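Local coordinates for CheC, inhibitor of MCP methylation / FliN fusion protein (Thermotoga maritima, PDB 4HYN) that serves as a flagellar rotor protein, FliY, of the CheC phosphatase family and probably dephosphorylates the phosphorylated chemotaxis response regulator CheY, at residues Pro40-Glu45 / Ala163-Glu168; Leu72-Leu77 / Pro152-Asn157; Gln58-Val63 / Glu140-Asp145; Leu31-His36 / Glu172-Ser177. All blocks are in the same frame, centred on the assembly; numbering follows the deposited sequence.

Interaction 1 of 4, residues Pro40-Glu45 / Ala163-Glu168; sequences PTVREE and AVVEFE
Thr41 and Glu166 meet on one surface of an antiparallel strand pairing, where strand 35-46, at the border of the six-stranded sheet of this CheC-like fold, runs beside strand 161-171. The two side chains approach at a slant. Glu166 OE2 rests 3.4 Å from Thr41 CB and accepts a weak hydrogen bond from Thr41 OG1. It is brought there by a chain that leaves with CG anti to the backbone N (chi1 180°) and stays extended. The Pro40 ring crosses both Glu166 and Glu168 at about a right angle, with its CG 4.0 Å from Glu168 CB.

On the opposite surface Val42 and Val165 face helix 6-30, where Ile12 touches both; Val42 CG2 lies 4.4 Å from Val165 CG1. Between the strands, Arg43 and Val164 exchange two backbone hydrogen bonds, of 2.9 Å from Arg43 N to Val164 O and 2.7 Å from Val164 N to Arg43 O. Arg43 extends its chain away from the partner strand toward Glu45. Its NE makes a salt bridge of 2.7 Å with Glu45 OE1, an oxygen that lies in the guanidinium plane but is itself met from above the carboxylate plane.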
loop_
_atom_site.group_PDB
_atom_site.type_symbol
_atom_site.label_atom_id
_atom_site.label_comp_id
_atom_site.label_asym_id
_atom_site.label_seq_id
_atom_site.Cartn_x
_atom_site.Cartn_y
_atom_site.Cartn_z
ATOM N N PRO A 40 7.001 -3.038 9.836
ATOM C CA PRO A 40 8.091 -2.546 10.692
ATOM C C PRO A 40 8.121 -1.040 10.927
ATOM O O PRO A 40 8.500 -0.584 12.000
ATOM C CB PRO A 40 9.354 -2.983 9.936
ATOM C CG PRO A 40 8.869 -4.093 9.015
ATOM C CD PRO A 40 7.534 -3.579 8.576
ATOM N N THR A 41 7.674 -0.270 9.945
ATOM C CA THR A 41 7.743 1.176 10.058
ATOM C C THR A 41 6.482 1.964 9.705
ATOM O O THR A 41 5.676 1.533 8.886
ATOM C CB THR A 41 8.941 1.674 9.199
ATOM O OG1 THR A 41 10.167 1.311 9.846
ATOM C CG2 THR A 41 8.908 3.162 8.993
ATOM N N VAL A 42 6.298 3.081 10.413
ATOM C CA VAL A 42 5.199 4.026 10.200
ATOM C C VAL A 42 5.845 5.393 10.432
ATOM O O VAL A 42 6.244 5.732 11.547
ATOM C CB VAL A 42 4.010 3.829 11.176
ATOM C CG1 VAL A 42 2.905 4.834 10.847
ATOM C CG2 VAL A 42 3.461 2.418 11.070
ATOM N N ARG A 43 5.959 6.164 9.363
ATOM C CA ARG A 43 6.610 7.465 9.412
ATOM C C ARG A 43 5.717 8.629 8.987
ATOM O O ARG A 43 4.991 8.531 8.005
ATOM C CB ARG A 43 7.857 7.390 8.519
ATOM C CG ARG A 43 8.580 8.696 8.213
ATOM C CD ARG A 43 9.702 8.411 7.210
ATOM N NE ARG A 43 10.516 9.579 6.891
ATOM C CZ ARG A 43 11.573 9.983 7.596
ATOM N NH1 ARG A 43 11.958 9.316 8.679
ATOM N NH2 ARG A 43 12.269 11.041 7.196
ATOM N N GLU A 44 5.737 9.710 9.761
ATOM C CA GLU A 44 4.957 10.885 9.414
ATOM C C GLU A 44 5.868 11.752 8.559
ATOM O O GLU A 44 7.041 11.933 8.879
ATOM C CB GLU A 44 4.499 11.655 10.647
ATOM C CG GLU A 44 3.557 12.801 10.286
ATOM C CD GLU A 44 2.910 13.458 11.483
ATOM O OE1 GLU A 44 3.105 12.988 12.629
ATOM O OE2 GLU A 44 2.198 14.456 11.274
ATOM N N GLU A 45 5.315 12.310 7.488
ATOM C CA GLU A 45 6.110 13.097 6.563
ATOM C C GLU A 45 5.318 14.238 5.933
ATOM O O GLU A 45 4.123 14.106 5.690
ATOM C CB GLU A 45 6.586 12.159 5.444
ATOM C CG GLU A 45 7.710 12.672 4.578
ATOM C CD GLU A 45 9.063 12.502 5.234
ATOM O OE1 GLU A 45 9.641 11.403 5.111
ATOM O OE2 GLU A 45 9.548 13.460 5.873
ATOM N N ALA A 163 1.359 9.807 5.983
ATOM C CA ALA A 163 1.941 8.678 6.693
ATOM C C ALA A 163 2.514 7.723 5.656
ATOM O O ALA A 163 1.835 7.357 4.684
ATOM C CB ALA A 163 0.903 7.971 7.533
ATOM N N VAL A 164 3.789 7.384 5.828
ATOM C CA VAL A 164 4.463 6.460 4.933
ATOM C C VAL A 164 4.613 5.167 5.716
ATOM O O VAL A 164 5.325 5.106 6.718
ATOM C CB VAL A 164 5.835 7.007 4.456
ATOM C CG1 VAL A 164 6.549 5.976 3.590
ATOM C CG2 VAL A 164 5.640 8.300 3.653
ATOM N N VAL A 165 3.869 4.154 5.290
ATOM C CA VAL A 165 3.880 2.854 5.944
ATOM C C VAL A 165 4.724 1.822 5.203
ATOM O O VAL A 165 4.566 1.624 3.994
ATOM C CB VAL A 165 2.444 2.309 6.084
ATOM C CG1 VAL A 165 2.431 1.093 6.996
ATOM C CG2 VAL A 165 1.497 3.414 6.597
ATOM N N GLU A 166 5.616 1.161 5.939
ATOM C CA GLU A 166 6.477 0.137 5.364
ATOM C C GLU A 166 5.938 -1.270 5.614
ATOM O O GLU A 166 5.604 -1.626 6.745
ATOM C CB GLU A 166 7.889 0.237 5.928
ATOM C CG GLU A 166 8.846 -0.818 5.364
ATOM C CD GLU A 166 10.191 -0.871 6.077
ATOM O OE1 GLU A 166 10.826 -1.944 6.030
ATOM O OE2 GLU A 166 10.622 0.144 6.674
ATOM N N PHE A 167 5.853 -2.063 4.550
ATOM C CA PHE A 167 5.391 -3.441 4.655
ATOM C C PHE A 167 6.504 -4.399 4.273
ATOM O O PHE A 167 7.158 -4.216 3.250
ATOM C CB PHE A 167 4.198 -3.687 3.731
ATOM C CG PHE A 167 2.928 -3.069 4.207
ATOM C CD1 PHE A 167 2.238 -3.614 5.283
ATOM C CD2 PHE A 167 2.417 -1.930 3.585
ATOM C CE1 PHE A 167 1.053 -3.033 5.733
ATOM C CE2 PHE A 167 1.236 -1.343 4.025
ATOM C CZ PHE A 167 0.551 -1.892 5.099
ATOM N N GLU A 168 6.751 -5.395 5.113
ATOM C CA GLU A 168 7.763 -6.389 4.793
ATOM C C GLU A 168 7.021 -7.644 4.320
ATOM O O GLU A 168 6.128 -8.138 5.010
ATOM C CB GLU A 168 8.643 -6.719 5.997
ATOM C CG GLU A 168 9.879 -7.504 5.589
ATOM C CD GLU A 168 10.617 -8.117 6.756
ATOM O OE1 GLU A 168 11.505 -7.438 7.319
ATOM O OE2 GLU A 168 10.323 -9.288 7.095
#

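Interaction 2 of 4, residues Leu72-Leu77 / Pro152-Asn157; sequences LNVLVL and PPVTDN
Leu72 lays its CD2 methyl over one face of the flat peptide joining Pro153 to Val154, 3.8 Å from Pro153 C and almost straight above it. The nitrogen of the same peptide is tied back to its own loop: Val154 N donates to Pro152 O at 2.8 Å, closing an inverse gamma turn centred on Pro153. The pyrrolidine rings flank this spot, and CD2 meets each at one ring atom, Pro152 CB at 3.8 Å and, more loosely, Pro153 CD. Leu72 and Pro152 cross at about a right angle. The methyl gets its reach because CG stands anti to the Leu72 backbone N (chi1 -168°).

Two residues along the strand, Val74 points the same way. Its CG2, the branch beside the backbone N, touches Val154 CG2 at 3.8 Å and Pro152 CB at 4.0 Å, so Pro152 CB is shared by both strand side chains. Phe151 packs on Val74 and Val182 on Val154, extending the apolar patch along the sheet. The loop 152-157 thus covers the surface of the sheet turned away from helix 103-128, whose Met117 and Met113 touch Asn73 and Leu75 from the other side.

No direct hydrogen bond joins the two segments. One water does so, accepting from Leu72 N at 3.1 Å and donating to Val154 O at 2.7 Å. The loop is therefore held to the strand by shape and dispersion between methyls and rings, with a water-mediated polar link beside them.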
loop_
_atom_site.group_PDB
_atom_site.type_symbol
_atom_site.label_atom_id
_atom_site.label_comp_id
_atom_site.label_asym_id
_atom_site.label_seq_id
_atom_site.Cartn_x
_atom_site.Cartn_y
_atom_site.Cartn_z
ATOM N N LEU A 72 -6.875 9.480 -1.302
ATOM C CA LEU A 72 -6.008 8.703 -2.158
ATOM C C LEU A 72 -5.137 7.760 -1.330
ATOM O O LEU A 72 -4.604 8.138 -0.292
ATOM C CB LEU A 72 -5.148 9.646 -2.996
ATOM C CG LEU A 72 -4.379 9.040 -4.160
ATOM C CD1 LEU A 72 -5.341 8.488 -5.210
ATOM C CD2 LEU A 72 -3.493 10.114 -4.749
ATOM N N ASN A 73 -5.032 6.522 -1.791
ATOM C CA ASN A 73 -4.250 5.485 -1.132
ATOM C C ASN A 73 -3.242 5.030 -2.188
ATOM O O ASN A 73 -3.616 4.492 -3.233
ATOM C CB ASN A 73 -5.184 4.341 -0.703
ATOM C CG ASN A 73 -4.467 3.217 0.049
ATOM O OD1 ASN A 73 -5.091 2.215 0.408
ATOM N ND2 ASN A 73 -3.171 3.371 0.286
ATOM N N VAL A 74 -1.964 5.250 -1.901
ATOM C CA VAL A 74 -0.896 4.924 -2.831
ATOM C C VAL A 74 0.064 3.844 -2.363
ATOM O O VAL A 74 0.519 3.858 -1.222
ATOM C CB VAL A 74 -0.068 6.198 -3.155
ATOM C CG1 VAL A 74 1.121 5.865 -4.055
ATOM C CG2 VAL A 74 -0.956 7.242 -3.810
ATOM N N LEU A 75 0.366 2.913 -3.267
ATOM C CA LEU A 75 1.313 1.836 -3.006
ATOM C C LEU A 75 2.513 2.056 -3.921
ATOM O O LEU A 75 2.350 2.301 -5.120
ATOM C CB LEU A 75 0.700 0.467 -3.304
ATOM C CG LEU A 75 -0.317 -0.127 -2.331
ATOM C CD1 LEU A 75 -0.582 -1.573 -2.730
ATOM C CD2 LEU A 75 0.228 -0.068 -0.910
ATOM N N VAL A 76 3.709 1.988 -3.350
ATOM C CA VAL A 76 4.936 2.188 -4.111
ATOM C C VAL A 76 5.764 0.910 -4.103
ATOM O O VAL A 76 6.268 0.484 -3.062
ATOM C CB VAL A 76 5.776 3.371 -3.540
ATOM C CG1 VAL A 76 7.024 3.608 -4.394
ATOM C CG2 VAL A 76 4.928 4.633 -3.490
ATOM N N LEU A 77 5.894 0.307 -5.279
ATOM C CA LEU A 77 6.639 -0.934 -5.452
ATOM C C LEU A 77 7.802 -0.734 -6.425
ATOM O O LEU A 77 7.654 -0.077 -7.464
ATOM C CB LEU A 77 5.711 -2.034 -5.992
ATOM C CG LEU A 77 4.524 -2.550 -5.167
ATOM C CD1 LEU A 77 3.484 -1.471 -4.988
ATOM C CD2 LEU A 77 3.892 -3.743 -5.876
ATOM N N PRO A 152 1.889 11.298 -6.511
ATOM C CA PRO A 152 0.431 11.485 -6.554
ATOM C C PRO A 152 -0.052 12.363 -5.383
ATOM O O PRO A 152 0.465 12.269 -4.265
ATOM C CB PRO A 152 -0.086 10.057 -6.453
ATOM C CG PRO A 152 0.924 9.297 -7.237
ATOM C CD PRO A 152 2.234 9.877 -6.724
ATOM N N PRO A 153 -1.051 13.227 -5.629
ATOM C CA PRO A 153 -1.578 14.120 -4.587
ATOM C C PRO A 153 -2.359 13.480 -3.422
ATOM O O PRO A 153 -3.579 13.637 -3.297
ATOM C CB PRO A 153 -2.426 15.105 -5.390
ATOM C CG PRO A 153 -3.026 14.200 -6.468
ATOM C CD PRO A 153 -1.833 13.331 -6.878
ATOM N N VAL A 154 -1.642 12.774 -2.560
ATOM C CA VAL A 154 -2.247 12.154 -1.387
ATOM C C VAL A 154 -2.824 13.283 -0.514
ATOM O O VAL A 154 -3.851 13.139 0.141
ATOM C CB VAL A 154 -1.186 11.356 -0.611
ATOM C CG1 VAL A 154 -1.786 10.739 0.634
ATOM C CG2 VAL A 154 -0.607 10.272 -1.515
ATOM N N THR A 155 -2.159 14.427 -0.575
ATOM C CA THR A 155 -2.547 15.636 0.130
ATOM C C THR A 155 -2.571 16.715 -0.963
ATOM O O THR A 155 -1.987 16.520 -2.034
ATOM C CB THR A 155 -1.497 15.972 1.212
ATOM O OG1 THR A 155 -1.945 15.495 2.487
ATOM C CG2 THR A 155 -1.235 17.451 1.285
ATOM N N ASP A 156 -3.261 17.824 -0.716
ATOM C CA ASP A 156 -3.343 18.910 -1.696
ATOM C C ASP A 156 -2.459 20.131 -1.385
ATOM O O ASP A 156 -2.584 21.168 -2.031
ATOM C CB ASP A 156 -4.804 19.354 -1.871
ATOM C CG ASP A 156 -5.386 20.019 -0.615
ATOM O OD1 ASP A 156 -4.903 19.752 0.514
ATOM O OD2 ASP A 156 -6.344 20.812 -0.764
ATOM N N ASN A 157 -1.588 20.019 -0.389
ATOM C CA ASN A 157 -0.698 21.114 -0.008
ATOM C C ASN A 157 0.625 20.533 0.486
ATOM O O ASN A 157 0.637 19.624 1.311
ATOM C CB ASN A 157 -1.333 21.960 1.103
ATOM C CG ASN A 157 -0.587 23.261 1.349
ATOM O OD1 ASN A 157 -0.993 24.316 0.859
ATOM N ND2 ASN A 157 0.503 23.194 2.107
HETATM O O HOH W 1 -6.424 12.275 -0.075
#

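Interaction 3 of 4, residues Gln58-Val63 / Glu140-Asp145; sequences QVVVSV and EILNFD
The carbonyl oxygen of Gln58 takes the N-H of Leu142 at 2.7 Å, nearly head-on to the C=O, and the CA-H of Ile141 adds a second, weaker approach to the same oxygen. Gln58 N returns a bond to Leu142 O. Two residues on, Val60 N donates to Glu140 O at 2.8 Å and Val60 O accepts from Glu140 N. Strand 133-143 is thus stitched antiparallel to strand 57-66 as an outermost strand of the sheet.

Val60 is the side chain that does most across this pairing. Its CG2, between the backbone N and the carbonyl carbon, presses on Glu140 CG at 3.5 Å. CG1, beside the backbone N and anti to the carbonyl carbon (chi1 -58°), comes to the edge of the Phe144 ring, 4.1 Å from Phe144 CZ, and lies equally far from Leu142 CD2. Leu142 itself covers one face of that ring, its CG 4.2 Å above the plane and offset toward the rim. Gln58 CB sits 3.9 Å from Phe144 CE1, and the ring also meets Phe54. Cutting Val60 back to an alanine would probably open a gap beside the Phe144 edge and leave Glu140 CG without its methyl neighbour.

On the reverse surface Val59 and Ile141 form a non-hydrogen-bonded pair facing helix 79-89, through Val82 and Lys79. The chemistry divides cleanly: backbone polar atoms answer one another across the strands, while Glu140 lends its aliphatic part to an apolar patch and keeps its carboxylate at the margin, within long, weak range of Lys138.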
loop_
_atom_site.group_PDB
_atom_site.type_symbol
_atom_site.label_atom_id
_atom_site.label_comp_id
_atom_site.label_asym_id
_atom_site.label_seq_id
_atom_site.Cartn_x
_atom_site.Cartn_y
_atom_site.Cartn_z
ATOM N N GLN A 58 9.986 3.544 -10.404
ATOM C CA GLN A 58 9.151 2.610 -9.657
ATOM C C GLN A 58 7.691 2.578 -10.095
ATOM O O GLN A 58 7.251 3.394 -10.900
ATOM C CB GLN A 58 9.242 2.913 -8.159
ATOM C CG GLN A 58 10.660 2.780 -7.622
ATOM C CD GLN A 58 10.738 2.676 -6.120
ATOM O OE1 GLN A 58 11.697 3.144 -5.510
ATOM N NE2 GLN A 58 9.745 2.037 -5.514
ATOM N N VAL A 59 6.941 1.626 -9.549
ATOM C CA VAL A 59 5.533 1.474 -9.878
ATOM C C VAL A 59 4.661 1.952 -8.730
ATOM O O VAL A 59 4.858 1.549 -7.587
ATOM C CB VAL A 59 5.202 -0.004 -10.201
ATOM C CG1 VAL A 59 3.695 -0.188 -10.442
ATOM C CG2 VAL A 59 5.992 -0.456 -11.425
ATOM N N VAL A 60 3.732 2.856 -9.028
ATOM C CA VAL A 60 2.828 3.368 -8.011
ATOM C C VAL A 60 1.422 2.914 -8.347
ATOM O O VAL A 60 0.949 3.088 -9.475
ATOM C CB VAL A 60 2.884 4.914 -7.873
ATOM C CG1 VAL A 60 4.299 5.359 -7.540
ATOM C CG2 VAL A 60 2.405 5.590 -9.135
ATOM N N VAL A 61 0.796 2.241 -7.389
ATOM C CA VAL A 61 -0.556 1.736 -7.563
ATOM C C VAL A 61 -1.424 2.527 -6.603
ATOM O O VAL A 61 -1.205 2.498 -5.393
ATOM C CB VAL A 61 -0.661 0.230 -7.213
ATOM C CG1 VAL A 61 -1.992 -0.319 -7.694
ATOM C CG2 VAL A 61 0.490 -0.553 -7.826
ATOM N N SER A 62 -2.388 3.262 -7.145
ATOM C CA SER A 62 -3.257 4.064 -6.305
ATOM C C SER A 62 -4.721 3.686 -6.424
ATOM O O SER A 62 -5.195 3.250 -7.478
ATOM C CB SER A 62 -3.058 5.561 -6.586
ATOM O OG SER A 62 -3.187 5.853 -7.963
ATOM N N VAL A 63 -5.433 3.890 -5.327
ATOM C CA VAL A 63 -6.841 3.585 -5.248
ATOM C C VAL A 63 -7.546 4.756 -4.541
ATOM O O VAL A 63 -6.996 5.381 -3.628
ATOM C CB VAL A 63 -7.028 2.223 -4.515
ATOM C CG1 VAL A 63 -7.592 2.399 -3.116
ATOM C CG2 VAL A 63 -7.851 1.277 -5.365
ATOM N N GLU A 140 0.790 2.688 -12.586
ATOM C CA GLU A 140 1.609 3.498 -13.454
ATOM C C GLU A 140 3.046 3.518 -12.973
ATOM O O GLU A 140 3.339 3.252 -11.810
ATOM C CB GLU A 140 1.037 4.914 -13.592
ATOM C CG GLU A 140 0.926 5.703 -12.300
ATOM C CD GLU A 140 0.049 6.944 -12.433
ATOM O OE1 GLU A 140 -0.497 7.179 -13.536
ATOM O OE2 GLU A 140 -0.105 7.677 -11.426
ATOM N N ILE A 141 3.945 3.739 -13.916
ATOM C CA ILE A 141 5.357 3.793 -13.622
ATOM C C ILE A 141 5.761 5.261 -13.464
ATOM O O ILE A 141 5.403 6.115 -14.276
ATOM C CB ILE A 141 6.162 3.068 -14.724
ATOM C CG1 ILE A 141 7.566 2.754 -14.235
ATOM C CG2 ILE A 141 6.222 3.898 -15.995
ATOM C CD1 ILE A 141 8.263 1.775 -15.131
ATOM N N LEU A 142 6.420 5.559 -12.354
ATOM C CA LEU A 142 6.855 6.911 -12.058
ATOM C C LEU A 142 8.378 6.936 -11.865
ATOM O O LEU A 142 8.930 6.132 -11.109
ATOM C CB LEU A 142 6.118 7.409 -10.808
ATOM C CG LEU A 142 6.219 8.861 -10.324
ATOM C CD1 LEU A 142 5.801 9.829 -11.420
ATOM C CD2 LEU A 142 5.318 9.043 -9.113
ATOM N N ASN A 143 9.055 7.818 -12.599
ATOM C CA ASN A 143 10.507 7.949 -12.500
ATOM C C ASN A 143 10.878 8.989 -11.445
ATOM O O ASN A 143 10.893 10.192 -11.727
ATOM C CB ASN A 143 11.108 8.341 -13.852
ATOM C CG ASN A 143 12.629 8.170 -13.897
ATOM O OD1 ASN A 143 13.292 8.017 -12.861
ATOM N ND2 ASN A 143 13.184 8.180 -15.108
ATOM N N PHE A 144 11.175 8.518 -10.234
ATOM C CA PHE A 144 11.549 9.398 -9.124
ATOM C C PHE A 144 12.856 10.159 -9.350
ATOM O O PHE A 144 13.140 11.131 -8.650
ATOM C CB PHE A 144 11.590 8.617 -7.806
ATOM C CG PHE A 144 10.231 8.201 -7.318
ATOM C CD1 PHE A 144 9.655 7.014 -7.746
ATOM C CD2 PHE A 144 9.496 9.037 -6.481
ATOM C CE1 PHE A 144 8.361 6.668 -7.354
ATOM C CE2 PHE A 144 8.209 8.699 -6.086
ATOM C CZ PHE A 144 7.637 7.507 -6.527
ATOM N N ASP A 145 13.647 9.719 -10.328
ATOM C CA ASP A 145 14.900 10.397 -10.654
ATOM C C ASP A 145 14.690 11.541 -11.662
ATOM O O ASP A 145 15.617 12.291 -11.966
ATOM C CB ASP A 145 15.954 9.400 -11.142
ATOM C CG ASP A 145 16.527 8.556 -10.011
ATOM O OD1 ASP A 145 16.336 8.911 -8.824
ATOM O OD2 ASP A 145 17.178 7.533 -10.305
#

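Interaction 4 of 4, residues Leu31-His36 / Glu172-Ser177; sequences LGRDIH and EGLPKS
Arg33 NH1 hydrogen-bonds the backbone oxygen of Glu172 at 2.7 Å, and that oxygen lies in the guanidinium plane. The side chain leaves with CG beside the backbone N (chi1 -61°) and then runs extended from CG to NE, carrying NH1 along Glu172 to its carbonyl. Charge does not pair directly here: Glu172 OE1 stays 6.6 Å from Arg33 NH1.

The Glu172 side chain goes the other way. With CG anti to its backbone N (chi1 -171°) and the rest extended, it brings OE1 to the backbone of Asp34, where the oxygen's anti lone pair takes Asp34 N at 3.2 Å. Glu172 N in turn donates to Asp34 O at 3.0 Å, so Asp34 is held at both its backbone N and O. This leaves the Asp34 and Glu172 carboxylates side by side and pointing the same way, their planes 10° apart and Asp34 OD2 3.6 Å from Glu172 OE1; such crowding of like charge would tend to favour protonation of one of them. Gly173 turns the chain with positive phi close to NH1, and Leu174 CG lies 4.2 Å from Arg33 NH1. Replacing Arg33 by a leucine would probably leave the Glu172 carbonyl without this donor and the turn at Gly173 freer to move.

The contact lies at the surface, joining the link between helix 6-30 and strand 35-46 to the turn connecting strands 161-171 and 177-184. Ser28 of that helix bonds Arg33 O, Ile171 packs on Arg33, and Leu88 of helix 79-89 touches both Leu31 and Leu174.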
loop_
_atom_site.group_PDB
_atom_site.type_symbol
_atom_site.label_atom_id
_atom_site.label_comp_id
_atom_site.label_asym_id
_atom_site.label_seq_id
_atom_site.Cartn_x
_atom_site.Cartn_y
_atom_site.Cartn_z
ATOM N N LEU A 31 -1.752 -17.975 -5.596
ATOM C CA LEU A 31 -0.471 -18.643 -5.810
ATOM C C LEU A 31 -0.463 -19.877 -4.904
ATOM O O LEU A 31 -1.381 -20.067 -4.101
ATOM C CB LEU A 31 0.677 -17.703 -5.440
ATOM C CG LEU A 31 0.860 -16.452 -6.296
ATOM C CD1 LEU A 31 0.887 -15.233 -5.423
ATOM C CD2 LEU A 31 2.149 -16.552 -7.029
ATOM N N GLY A 32 0.535 -20.740 -5.014
ATOM C CA GLY A 32 0.504 -21.914 -4.147
ATOM C C GLY A 32 1.511 -21.813 -3.025
ATOM O O GLY A 32 1.930 -22.829 -2.470
ATOM N N ARG A 33 1.887 -20.578 -2.700
ATOM C CA ARG A 33 2.893 -20.301 -1.684
ATOM C C ARG A 33 2.368 -19.528 -0.484
ATOM O O ARG A 33 1.417 -18.737 -0.586
ATOM C CB ARG A 33 4.031 -19.495 -2.302
ATOM C CG ARG A 33 4.736 -20.198 -3.434
ATOM C CD ARG A 33 5.782 -19.314 -4.062
ATOM N NE ARG A 33 6.350 -19.924 -5.260
ATOM C CZ ARG A 33 7.631 -20.249 -5.393
ATOM N NH1 ARG A 33 8.479 -20.035 -4.396
ATOM N NH2 ARG A 33 8.080 -20.721 -6.548
ATOM N N ASP A 34 3.004 -19.770 0.655
ATOM C CA ASP A 34 2.667 -19.083 1.887
ATOM C C ASP A 34 3.227 -17.670 1.812
ATOM O O ASP A 34 4.353 -17.461 1.363
ATOM C CB ASP A 34 3.255 -19.814 3.101
ATOM C CG ASP A 34 2.520 -21.103 3.425
ATOM O OD1 ASP A 34 1.300 -21.199 3.152
ATOM O OD2 ASP A 34 3.169 -22.019 3.974
ATOM N N ILE A 35 2.423 -16.694 2.214
ATOM C CA ILE A 35 2.866 -15.312 2.177
ATOM C C ILE A 35 2.527 -14.605 3.473
ATOM O O ILE A 35 1.385 -14.620 3.925
ATOM C CB ILE A 35 2.247 -14.561 0.985
ATOM C CG1 ILE A 35 2.639 -15.261 -0.319
ATOM C CG2 ILE A 35 2.724 -13.106 0.972
ATOM C CD1 ILE A 35 1.858 -14.836 -1.515
ATOM N N HIS A 36 3.542 -14.013 4.084
ATOM C CA HIS A 36 3.358 -13.300 5.332
ATOM C C HIS A 36 3.750 -11.839 5.186
ATOM O O HIS A 36 4.673 -11.498 4.445
ATOM C CB HIS A 36 4.175 -13.952 6.450
ATOM C CG HIS A 36 3.860 -13.416 7.814
ATOM N ND1 HIS A 36 2.587 -13.034 8.186
ATOM C CD2 HIS A 36 4.652 -13.191 8.891
ATOM C CE1 HIS A 36 2.608 -12.596 9.434
ATOM N NE2 HIS A 36 3.848 -12.681 9.883
ATOM N N GLU A 172 7.195 -17.632 0.300
ATOM C CA GLU A 172 7.859 -18.922 0.424
ATOM C C GLU A 172 8.878 -19.210 -0.676
ATOM O O GLU A 172 8.570 -19.125 -1.868
ATOM C CB GLU A 172 6.812 -20.040 0.480
ATOM C CG GLU A 172 7.371 -21.421 0.825
ATOM C CD GLU A 172 6.287 -22.462 1.077
ATOM O OE1 GLU A 172 5.085 -22.164 0.873
ATOM O OE2 GLU A 172 6.645 -23.590 1.487
ATOM N N GLY A 173 10.100 -19.524 -0.254
ATOM C CA GLY A 173 11.169 -19.848 -1.185
ATOM C C GLY A 173 11.855 -18.686 -1.878
ATOM O O GLY A 173 12.728 -18.896 -2.721
ATOM N N LEU A 174 11.475 -17.463 -1.525
ATOM C CA LEU A 174 12.062 -16.270 -2.129
ATOM C C LEU A 174 12.563 -15.338 -1.032
ATOM O O LEU A 174 12.139 -15.439 0.123
ATOM C CB LEU A 174 11.011 -15.540 -2.973
ATOM C CG LEU A 174 10.304 -16.316 -4.092
ATOM C CD1 LEU A 174 9.175 -15.478 -4.662
ATOM C CD2 LEU A 174 11.286 -16.707 -5.187
ATOM N N PRO A 175 13.511 -14.449 -1.368
ATOM C CA PRO A 175 14.057 -13.499 -0.389
ATOM C C PRO A 175 13.045 -12.416 0.016
ATOM O O PRO A 175 12.165 -12.061 -0.774
ATOM C CB PRO A 175 15.261 -12.902 -1.130
ATOM C CG PRO A 175 14.868 -13.011 -2.583
ATOM C CD PRO A 175 14.263 -14.392 -2.634
ATOM N N LYS A 176 13.162 -11.918 1.252
ATOM C CA LYS A 176 12.281 -10.867 1.773
ATOM C C LYS A 176 12.259 -9.694 0.806
ATOM O O LYS A 176 13.264 -9.388 0.164
ATOM C CB LYS A 176 12.799 -10.284 3.094
ATOM C CG LYS A 176 12.923 -11.191 4.294
ATOM C CD LYS A 176 13.249 -10.322 5.520
ATOM C CE LYS A 176 13.680 -11.131 6.752
ATOM N NZ LYS A 176 15.099 -11.614 6.682
ATOM N N SER A 177 11.130 -9.003 0.764
ATOM C CA SER A 177 10.978 -7.833 -0.080
ATOM C C SER A 177 10.123 -6.830 0.684
ATOM O O SER A 177 9.552 -7.155 1.721
ATOM C CB SER A 177 10.325 -8.202 -1.416
ATOM O OG SER A 177 9.003 -8.672 -1.232
#

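All four contacts belong to one antiparallel sheet. Interaction 1 joins its strands at one border and interaction 3 those at the other, their centres about 17 Å apart. Interaction 2 is bound to interaction 3 through neighbouring strands, with a probable hydrogen bond of 2.7 Å from Leu75 N to Val61 O, and centres about 10 Å apart. Interaction 4 continues the pairing of interaction 1 to its turn; Glu168 OE2 packs 3.5 Å from Lys176 CD. Interactions 2 and 4 lie on opposite sides of the chain's centre, about 27 Å between their centres. As in CheC relatives, the phosphatase residues probably lie on helices 6-30 and 103-128, across the sheet from the loop of interaction 2.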